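Local coordinates for protein malate dehydrogenase (PDB 6UM4) that probably catalyses the reversible oxidation of malate to oxaloacetate, with NAD as the probable cofactor, at residues Ala139-Lys147 against Glu159-Glu167; Ser272-His280 against Tyr364-Pro375. One frame throughout, in Å; residues are numbered along the deposited sequence. Where two conformers were deposited one is given.

Contact 1: residues Ala139-Lys147 against Glu159-Glu167; sequences AMKALEGVK and EEIYLTDSE
Leu143 and Leu163 meet where helix 140-147 lies against strand 159-164 in a beta-alpha-beta unit of the Rossmann-type NAD-binding domain. Strand 129-134 leads into this helix, and strand 158-164 follows it at the edge of the parallel sheet. The two segments run nearly antiparallel, at 171°, with their axes 9.1 Å apart at the closest point. This is the usual sense for a helix that crosses between two parallel strands.

The tight part is apolar. The two leucines slide past each other in opposite directions, and Leu143 CD2 sits 3.8 Å from Leu163 CB. Leu143 CG lies anti to the backbone N (chi1 -172°), which carries the CD2 branch to Leu163. Met140 bends at chi2 and chi3, so that its methyl comes down on the strand backbone, with CE 3.5 Å from Thr164 C. Met140 SD lies 3.8 Å from Asp165 CB, and these two side chains cross at about a right angle. Ile161 and Leu163 also touch Leu133 of strand 129-134.

The solvent side is looser and more polar. Glu144 is exposed, yet its OE1 comes 3.3 Å from the methyl CD1 of Leu163. Lys147 lays an extended chain over Ile161, with CG 3.8 Å from Ile161 CG2. No hydrogen bond joins the two segments; they meet by van der Waals contact. The lysine chain then turns at its last torsion (chi4 -61°), and NZ makes a salt bridge with Asp151 OD2, one turn further along the same helix.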
loop_
_atom_site.group_PDB
_atom_site.type_symbol
_atom_site.label_atom_id
_atom_site.label_comp_id
_atom_site.label_asym_id
_atom_site.label_seq_id
_atom_site.Cartn_x
_atom_site.Cartn_y
_atom_site.Cartn_z
ATOM N N ALA A 139 -8.266 -18.127 -11.230
ATOM C CA ALA A 139 -7.781 -17.396 -10.065
ATOM C C ALA A 139 -8.906 -16.924 -9.150
ATOM O O ALA A 139 -8.663 -16.088 -8.274
ATOM C CB ALA A 139 -6.922 -16.202 -10.491
ATOM N N MET A 140 -10.137 -17.395 -9.357
ATOM C CA MET A 140 -11.257 -16.888 -8.570
ATOM C C MET A 140 -11.174 -17.323 -7.108
ATOM O O MET A 140 -11.581 -16.563 -6.220
ATOM C CB MET A 140 -12.583 -17.323 -9.198
ATOM C CG MET A 140 -12.808 -16.684 -10.564
ATOM S SD MET A 140 -12.584 -14.880 -10.596
ATOM C CE MET A 140 -14.033 -14.434 -9.644
ATOM N N LYS A 141 -10.667 -18.529 -6.827
ATOM C CA LYS A 141 -10.521 -18.927 -5.427
ATOM C C LYS A 141 -9.566 -17.995 -4.700
ATOM O O LYS A 141 -9.855 -17.551 -3.585
ATOM C CB LYS A 141 -10.039 -20.374 -5.317
ATOM N N ALA A 142 -8.442 -17.642 -5.340
ATOM C CA ALA A 142 -7.513 -16.698 -4.731
ATOM C C ALA A 142 -8.111 -15.299 -4.627
ATOM O O ALA A 142 -7.816 -14.565 -3.673
ATOM C CB ALA A 142 -6.207 -16.652 -5.529
ATOM N N LEU A 143 -8.946 -14.907 -5.594
ATOM C CA LEU A 143 -9.544 -13.578 -5.547
ATOM C C LEU A 143 -10.440 -13.410 -4.326
ATOM O O LEU A 143 -10.481 -12.323 -3.734
ATOM C CB LEU A 143 -10.352 -13.327 -6.820
ATOM C CG LEU A 143 -10.878 -11.906 -6.999
ATOM C CD1 LEU A 143 -9.719 -10.902 -7.067
ATOM C CD2 LEU A 143 -11.732 -11.833 -8.246
ATOM N N GLU A 144 -11.117 -14.478 -3.899
ATOM C CA GLU A 144 -11.868 -14.421 -2.644
ATOM C C GLU A 144 -10.958 -14.024 -1.487
ATOM O O GLU A 144 -11.396 -13.359 -0.541
ATOM C CB GLU A 144 -12.537 -15.761 -2.355
ATOM C CG GLU A 144 -13.391 -16.289 -3.479
ATOM C CD GLU A 144 -14.860 -15.969 -3.310
ATOM O OE1 GLU A 144 -15.183 -14.887 -2.770
ATOM O OE2 GLU A 144 -15.692 -16.803 -3.738
ATOM N N GLY A 145 -9.701 -14.475 -1.516
ATOM C CA GLY A 145 -8.746 -14.042 -0.505
ATOM C C GLY A 145 -8.472 -12.551 -0.565
ATOM O O GLY A 145 -8.241 -11.902 0.461
ATOM N N VAL A 146 -8.436 -11.997 -1.775
ATOM C CA VAL A 146 -8.242 -10.560 -1.911
ATOM C C VAL A 146 -9.383 -9.819 -1.235
ATOM O O VAL A 146 -9.173 -8.820 -0.537
ATOM C CB VAL A 146 -8.112 -10.183 -3.403
ATOM C CG1 VAL A 146 -8.066 -8.660 -3.583
ATOM C CG2 VAL A 146 -6.848 -10.818 -3.984
ATOM N N LYS A 147 -10.616 -10.270 -1.463
ATOM C CA LYS A 147 -11.749 -9.603 -0.840
ATOM C C LYS A 147 -11.653 -9.694 0.676
ATOM O O LYS A 147 -11.851 -8.701 1.387
ATOM C CB LYS A 147 -13.056 -10.201 -1.355
ATOM C CG LYS A 147 -14.289 -9.608 -0.705
ATOM C CD LYS A 147 -15.546 -10.218 -1.266
ATOM C CE LYS A 147 -16.767 -9.658 -0.579
ATOM N NZ LYS A 147 -16.763 -9.946 0.889
ATOM N N GLU A 159 -17.620 0.563 -0.095
ATOM C CA GLU A 159 -19.032 0.228 0.037
ATOM C C GLU A 159 -19.357 -1.150 -0.524
ATOM O O GLU A 159 -20.339 -1.768 -0.094
ATOM C CB GLU A 159 -19.889 1.288 -0.656
ATOM C CG GLU A 159 -21.005 1.833 0.221
ATOM C CD GLU A 159 -20.899 3.331 0.419
ATOM O OE1 GLU A 159 -21.244 4.079 -0.521
ATOM O OE2 GLU A 159 -20.451 3.763 1.506
ATOM N N GLU A 160 -18.559 -1.649 -1.460
ATOM C CA GLU A 160 -18.837 -2.943 -2.056
ATOM C C GLU A 160 -17.558 -3.487 -2.660
ATOM O O GLU A 160 -16.726 -2.726 -3.151
ATOM C CB GLU A 160 -19.919 -2.849 -3.146
ATOM C CG GLU A 160 -20.398 -4.205 -3.638
ATOM C CD GLU A 160 -21.203 -4.142 -4.932
ATOM O OE1 GLU A 160 -21.518 -3.027 -5.405
ATOM O OE2 GLU A 160 -21.554 -5.223 -5.453
ATOM N N ILE A 161 -17.416 -4.809 -2.628
ATOM C CA ILE A 161 -16.388 -5.528 -3.375
ATOM C C ILE A 161 -17.097 -6.612 -4.177
ATOM O O ILE A 161 -17.632 -7.563 -3.597
ATOM C CB ILE A 161 -15.324 -6.153 -2.461
ATOM C CG1 ILE A 161 -14.700 -5.097 -1.545
ATOM C CG2 ILE A 161 -14.245 -6.813 -3.311
ATOM C CD1 ILE A 161 -13.782 -5.694 -0.461
ATOM N N TYR A 162 -17.093 -6.487 -5.500
ATOM C CA TYR A 162 -17.706 -7.463 -6.394
ATOM C C TYR A 162 -16.610 -8.200 -7.157
ATOM O O TYR A 162 -15.675 -7.569 -7.662
ATOM C CB TYR A 162 -18.677 -6.777 -7.360
ATOM C CG TYR A 162 -19.305 -7.711 -8.380
ATOM C CD1 TYR A 162 -20.418 -8.484 -8.058
ATOM C CD2 TYR A 162 -18.790 -7.808 -9.671
ATOM C CE1 TYR A 162 -21.002 -9.342 -9.007
ATOM C CE2 TYR A 162 -19.355 -8.657 -10.607
ATOM C CZ TYR A 162 -20.461 -9.420 -10.277
ATOM O OH TYR A 162 -21.013 -10.257 -11.231
ATOM N N LEU A 163 -16.717 -9.529 -7.217
ATOM C CA LEU A 163 -15.712 -10.392 -7.834
ATOM C C LEU A 163 -16.281 -11.081 -9.065
ATOM O O LEU A 163 -17.413 -11.564 -9.031
ATOM C CB LEU A 163 -15.246 -11.482 -6.867
ATOM C CG LEU A 163 -14.893 -11.151 -5.423
ATOM C CD1 LEU A 163 -14.407 -12.417 -4.763
ATOM C CD2 LEU A 163 -13.851 -10.066 -5.346
ATOM N N THR A 164 -15.484 -11.177 -10.133
ATOM C CA THR A 164 -15.983 -11.842 -11.332
ATOM C C THR A 164 -14.832 -12.236 -12.244
ATOM O O THR A 164 -13.746 -11.654 -12.199
ATOM C CB THR A 164 -16.992 -10.964 -12.091
ATOM O OG1 THR A 164 -17.417 -11.643 -13.278
ATOM C CG2 THR A 164 -16.407 -9.625 -12.463
ATOM N N ASP A 165 -15.082 -13.248 -13.073
ATOM C CA ASP A 165 -14.183 -13.553 -14.179
ATOM C C ASP A 165 -14.789 -13.175 -15.527
ATOM O O ASP A 165 -14.350 -13.680 -16.564
ATOM C CB ASP A 165 -13.777 -15.029 -14.169
ATOM C CG ASP A 165 -14.960 -15.975 -14.327
ATOM O OD1 ASP A 165 -16.100 -15.511 -14.556
ATOM O OD2 ASP A 165 -14.740 -17.204 -14.224
ATOM N N SER A 166 -15.801 -12.312 -15.531
ATOM C CA SER A 166 -16.493 -11.896 -16.746
ATOM C C SER A 166 -16.276 -10.417 -16.994
ATOM O O SER A 166 -16.708 -9.583 -16.188
ATOM C CB SER A 166 -17.991 -12.142 -16.656
ATOM O OG SER A 166 -18.637 -11.208 -17.512
ATOM N N GLU A 167 -15.677 -10.096 -18.142
ATOM C CA GLU A 167 -15.432 -8.702 -18.473
ATOM C C GLU A 167 -16.742 -7.948 -18.601
ATOM O O GLU A 167 -16.844 -6.791 -18.179
ATOM C CB GLU A 167 -14.604 -8.608 -19.753
ATOM C CG GLU A 167 -13.185 -9.135 -19.544
ATOM C CD GLU A 167 -12.411 -9.326 -20.831
ATOM O OE1 GLU A 167 -13.031 -9.226 -21.915
ATOM O OE2 GLU A 167 -11.179 -9.576 -20.750
#

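Contact 2: residues Ser272-His280 against Tyr364-Pro375; sequences SRFAIWGNH and YGIPRGIWCSMP
Strands 275-277 and 371-375 run antiparallel at 153° with their axes 4.8 Å apart, and the single bridge, a hydrogen-bonded pair, sets Gly278, just past the end of the first strand, against Ser373. Ser373 N gives a straight bond of 2.9 Å to Gly278 O, in the carbonyl plane and on a lone pair. Gly278 N returns a bond of 3.1 Å to Ser373 O. Trp277 CA also points its hydrogen at Ser373 O. At the backbone angles of Gly278 a side chain would run into the preceding carbonyl oxygen.

Ser373 adds a side-chain bond. A chi1 of -172° swings OG to the side of its own carbonyl carbon, and OG donates to Ile276 O at 2.7 Å, approaching from above the carbonyl plane. The same OG is hydrogen-bonded to Thr249 OG1, so this buried hydroxyl has two partners.

Trp277 carries most of the side-chain packing. Pro375 CD sits over one face of its six-membered ring, 3.5 Å from the centroid, in a CH-pi contact. The rim of that ring points at the face of Tyr364 in a T-shaped stack, with planes at 86° and centroids 5.3 Å apart. Ile366 CD1 also lies at the indole edge. Trp277 NE1, on the five-membered ring, bonds to Asp287 OD2, leaving the benzo end for Tyr364. The Tyr364 hydroxyl bonds to Ile387 O. Ala275 CB and Pro375 CB are 3.4 Å apart, closer than usual carbon contact.

The bridge ties two antiparallel three-stranded sheets, those of strands 271-277 and 371-380, in the alpha/beta C-terminal domain of the lactate/malate dehydrogenase family.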
loop_
_atom_site.group_PDB
_atom_site.type_symbol
_atom_site.label_atom_id
_atom_site.label_comp_id
_atom_site.label_asym_id
_atom_site.label_seq_id
_atom_site.Cartn_x
_atom_site.Cartn_y
_atom_site.Cartn_z
ATOM N N SER A 272 10.822 20.773 -11.021
ATOM C CA SER A 272 9.665 21.213 -11.793
ATOM C C SER A 272 9.918 20.943 -13.263
ATOM O O SER A 272 11.063 20.844 -13.695
ATOM C CB SER A 272 9.365 22.713 -11.625
ATOM O OG SER A 272 8.767 22.996 -10.369
ATOM N N ARG A 273 8.828 20.781 -14.016
ATOM C CA ARG A 273 8.868 20.739 -15.474
ATOM C C ARG A 273 9.722 19.579 -15.997
ATOM O O ARG A 273 10.708 19.765 -16.722
ATOM C CB ARG A 273 9.364 22.073 -16.019
ATOM C CG ARG A 273 8.496 23.237 -15.609
ATOM C CD ARG A 273 9.279 24.531 -15.688
ATOM N NE ARG A 273 9.736 24.784 -17.049
ATOM C CZ ARG A 273 9.088 25.565 -17.907
ATOM N NH1 ARG A 273 7.955 26.146 -17.532
ATOM N NH2 ARG A 273 9.558 25.760 -19.137
ATOM N N PHE A 274 9.333 18.370 -15.596
ATOM C CA PHE A 274 9.909 17.132 -16.102
ATOM C C PHE A 274 8.834 16.346 -16.847
ATOM O O PHE A 274 7.651 16.419 -16.501
ATOM C CB PHE A 274 10.487 16.274 -14.945
ATOM C CG PHE A 274 11.089 14.974 -15.403
ATOM C CD1 PHE A 274 12.243 14.977 -16.184
ATOM C CD2 PHE A 274 10.495 13.771 -15.087
ATOM C CE1 PHE A 274 12.800 13.788 -16.628
ATOM C CE2 PHE A 274 11.041 12.581 -15.510
ATOM C CZ PHE A 274 12.195 12.583 -16.284
ATOM N N ALA A 275 9.244 15.582 -17.861
ATOM C CA ALA A 275 8.273 14.812 -18.634
ATOM C C ALA A 275 8.938 13.629 -19.331
ATOM O O ALA A 275 10.124 13.666 -19.663
ATOM C CB ALA A 275 7.571 15.692 -19.672
ATOM N N ILE A 276 8.137 12.599 -19.571
ATOM C CA ILE A 276 8.493 11.436 -20.384
ATOM C C ILE A 276 7.746 11.542 -21.715
ATOM O O ILE A 276 6.529 11.741 -21.725
ATOM C CB ILE A 276 8.125 10.140 -19.638
ATOM C CG1 ILE A 276 8.780 10.120 -18.252
ATOM C CG2 ILE A 276 8.450 8.906 -20.441
ATOM C CD1 ILE A 276 10.300 10.013 -18.264
ATOM N N TRP A 277 8.469 11.440 -22.836
ATOM C CA TRP A 277 7.847 11.406 -24.162
ATOM C C TRP A 277 7.868 9.988 -24.724
ATOM O O TRP A 277 8.826 9.239 -24.528
ATOM C CB TRP A 277 8.567 12.316 -25.166
ATOM C CG TRP A 277 8.632 13.782 -24.839
ATOM C CD1 TRP A 277 9.528 14.396 -24.010
ATOM C CD2 TRP A 277 7.828 14.829 -25.401
ATOM N NE1 TRP A 277 9.287 15.744 -23.963
ATOM C CE2 TRP A 277 8.261 16.041 -24.825
ATOM C CE3 TRP A 277 6.773 14.857 -26.315
ATOM C CZ2 TRP A 277 7.679 17.263 -25.139
ATOM C CZ3 TRP A 277 6.196 16.064 -26.618
ATOM C CH2 TRP A 277 6.649 17.256 -26.030
ATOM N N GLY A 278 6.823 9.635 -25.470
ATOM C CA GLY A 278 6.889 8.432 -26.287
ATOM C C GLY A 278 6.222 7.183 -25.727
ATOM O O GLY A 278 5.170 7.251 -25.090
ATOM N N ASN A 279 6.841 6.035 -25.974
ATOM C CA ASN A 279 6.312 4.728 -25.621
ATOM C C ASN A 279 6.715 4.360 -24.194
ATOM O O ASN A 279 7.821 4.680 -23.742
ATOM C CB ASN A 279 6.876 3.705 -26.614
ATOM C CG ASN A 279 6.087 2.439 -26.671
ATOM O OD1 ASN A 279 5.038 2.337 -26.065
ATOM N ND2 ASN A 279 6.586 1.455 -27.417
ATOM N N HIS A 280 5.833 3.644 -23.491
ATOM C CA HIS A 280 6.216 3.069 -22.191
ATOM C C HIS A 280 7.132 1.876 -22.477
ATOM O O HIS A 280 6.728 0.710 -22.461
ATOM C CB HIS A 280 4.976 2.671 -21.387
ATOM C CG HIS A 280 5.279 1.973 -20.098
ATOM N ND1 HIS A 280 6.093 2.515 -19.126
ATOM C CD2 HIS A 280 4.871 0.773 -19.620
ATOM C CE1 HIS A 280 6.174 1.677 -18.105
ATOM N NE2 HIS A 280 5.439 0.612 -18.380
ATOM N N TYR A 364 2.879 18.812 -31.014
ATOM C CA TYR A 364 4.299 18.822 -31.369
ATOM C C TYR A 364 4.581 18.051 -32.667
ATOM O O TYR A 364 5.673 17.518 -32.872
ATOM C CB TYR A 364 5.146 18.321 -30.186
ATOM C CG TYR A 364 5.028 19.307 -29.042
ATOM C CD1 TYR A 364 5.723 20.511 -29.077
ATOM C CD2 TYR A 364 4.179 19.077 -27.974
ATOM C CE1 TYR A 364 5.597 21.449 -28.071
ATOM C CE2 TYR A 364 4.040 20.009 -26.957
ATOM C CZ TYR A 364 4.759 21.190 -27.010
ATOM O OH TYR A 364 4.630 22.138 -26.017
ATOM N N GLY A 365 3.584 17.966 -33.548
ATOM C CA GLY A 365 3.735 17.281 -34.816
ATOM C C GLY A 365 3.735 15.774 -34.741
ATOM O O GLY A 365 4.015 15.119 -35.753
ATOM N N ILE A 366 3.380 15.207 -33.594
ATOM C CA ILE A 366 3.397 13.752 -33.390
ATOM C C ILE A 366 2.325 13.104 -34.262
ATOM O O ILE A 366 1.207 13.635 -34.351
ATOM C CB ILE A 366 3.187 13.435 -31.904
ATOM C CG1 ILE A 366 4.405 13.901 -31.102
ATOM C CG2 ILE A 366 2.957 11.962 -31.674
ATOM C CD1 ILE A 366 4.180 13.895 -29.579
ATOM N N PRO A 367 2.620 12.005 -34.956
ATOM C CA PRO A 367 1.604 11.374 -35.809
ATOM C C PRO A 367 0.347 11.012 -35.023
ATOM O O PRO A 367 0.412 10.591 -33.867
ATOM C CB PRO A 367 2.309 10.119 -36.334
ATOM C CG PRO A 367 3.786 10.473 -36.287
ATOM C CD PRO A 367 3.935 11.345 -35.067
ATOM N N ARG A 368 -0.801 11.179 -35.670
ATOM C CA ARG A 368 -2.099 10.884 -35.080
ATOM C C ARG A 368 -2.346 9.374 -35.051
ATOM O O ARG A 368 -1.739 8.593 -35.785
ATOM C CB ARG A 368 -3.211 11.601 -35.875
ATOM C CG ARG A 368 -2.898 13.092 -36.160
ATOM C CD ARG A 368 -3.952 13.811 -37.007
ATOM N NE ARG A 368 -5.096 14.274 -36.213
ATOM C CZ ARG A 368 -5.365 15.550 -35.936
ATOM N NH1 ARG A 368 -6.431 15.862 -35.203
ATOM N NH2 ARG A 368 -4.574 16.515 -36.395
ATOM N N GLY A 369 -3.256 8.963 -34.190
ATOM C CA GLY A 369 -3.631 7.567 -34.135
ATOM C C GLY A 369 -2.762 6.698 -33.241
ATOM O O GLY A 369 -3.054 5.503 -33.097
ATOM N N ILE A 370 -1.699 7.237 -32.652
ATOM C CA ILE A 370 -0.925 6.499 -31.662
ATOM C C ILE A 370 -1.153 7.159 -30.318
ATOM O O ILE A 370 -1.491 8.349 -30.229
ATOM C CB ILE A 370 0.592 6.445 -31.956
ATOM C CG1 ILE A 370 1.142 7.853 -32.134
ATOM C CG2 ILE A 370 0.898 5.561 -33.151
ATOM C CD1 ILE A 370 2.652 7.897 -32.081
ATOM N N TRP A 371 -0.948 6.374 -29.262
ATOM C CA TRP A 371 -0.907 6.904 -27.911
ATOM C C TRP A 371 0.546 7.205 -27.571
ATOM O O TRP A 371 1.430 6.365 -27.768
ATOM C CB TRP A 371 -1.508 5.921 -26.906
ATOM C CG TRP A 371 -2.952 6.189 -26.542
ATOM C CD1 TRP A 371 -3.450 6.443 -25.295
ATOM C CD2 TRP A 371 -4.076 6.226 -27.436
ATOM N NE1 TRP A 371 -4.802 6.642 -25.362
ATOM C CE2 TRP A 371 -5.219 6.499 -26.655
ATOM C CE3 TRP A 371 -4.224 6.037 -28.807
ATOM C CZ2 TRP A 371 -6.512 6.599 -27.209
ATOM C CZ3 TRP A 371 -5.507 6.145 -29.369
ATOM C CH2 TRP A 371 -6.627 6.428 -28.563
ATOM N N CYS A 372 0.790 8.412 -27.094
ATOM C CA CYS A 372 2.148 8.885 -26.932
ATOM C C CYS A 372 2.221 9.710 -25.673
ATOM O O CYS A 372 1.396 10.607 -25.486
ATOM C CB CYS A 372 2.559 9.717 -28.141
ATOM S SG CYS A 372 4.220 10.376 -28.051
ATOM N N SER A 373 3.219 9.423 -24.840
ATOM C CA SER A 373 3.421 10.159 -23.601
ATOM C C SER A 373 3.897 11.571 -23.907
ATOM O O SER A 373 4.710 11.794 -24.817
ATOM C CB SER A 373 4.436 9.423 -22.719
ATOM O OG SER A 373 4.554 9.978 -21.414
ATOM N N MET A 374 3.335 12.539 -23.192
ATOM C CA MET A 374 3.665 13.944 -23.389
ATOM C C MET A 374 3.606 14.642 -22.041
ATOM O O MET A 374 2.881 14.201 -21.145
ATOM C CB MET A 374 2.686 14.630 -24.357
ATOM C CG MET A 374 2.508 13.960 -25.698
ATOM S SD MET A 374 1.360 14.852 -26.786
ATOM C CE MET A 374 0.907 13.472 -27.845
ATOM N N PRO A 375 4.301 15.768 -21.885
ATOM C CA PRO A 375 4.069 16.612 -20.698
ATOM C C PRO A 375 2.652 17.154 -20.717
ATOM O O PRO A 375 2.230 17.793 -21.687
ATOM C CB PRO A 375 5.089 17.746 -20.858
ATOM C CG PRO A 375 5.420 17.760 -22.362
ATOM C CD PRO A 375 5.365 16.304 -22.755
#

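In the fold
Contact 1 closes along the chain before contact 2 opens, so the two are in series. Their centres are 35 Å apart, and their nearest atoms about 18 Å. They lie on opposite sides of the chain's centre and share no helix, strand or sheet. Contact 1 belongs to the NAD-binding domain, at the outer edge of its six-stranded parallel sheet, and is only partly buried. Contact 2 belongs to the C-terminal domain and is buried between two small antiparallel sheets. One therefore packs a helix on the Rossmann sheet, and the other joins sheets within the second domain. The second subunit touches contact 1 but not contact 2.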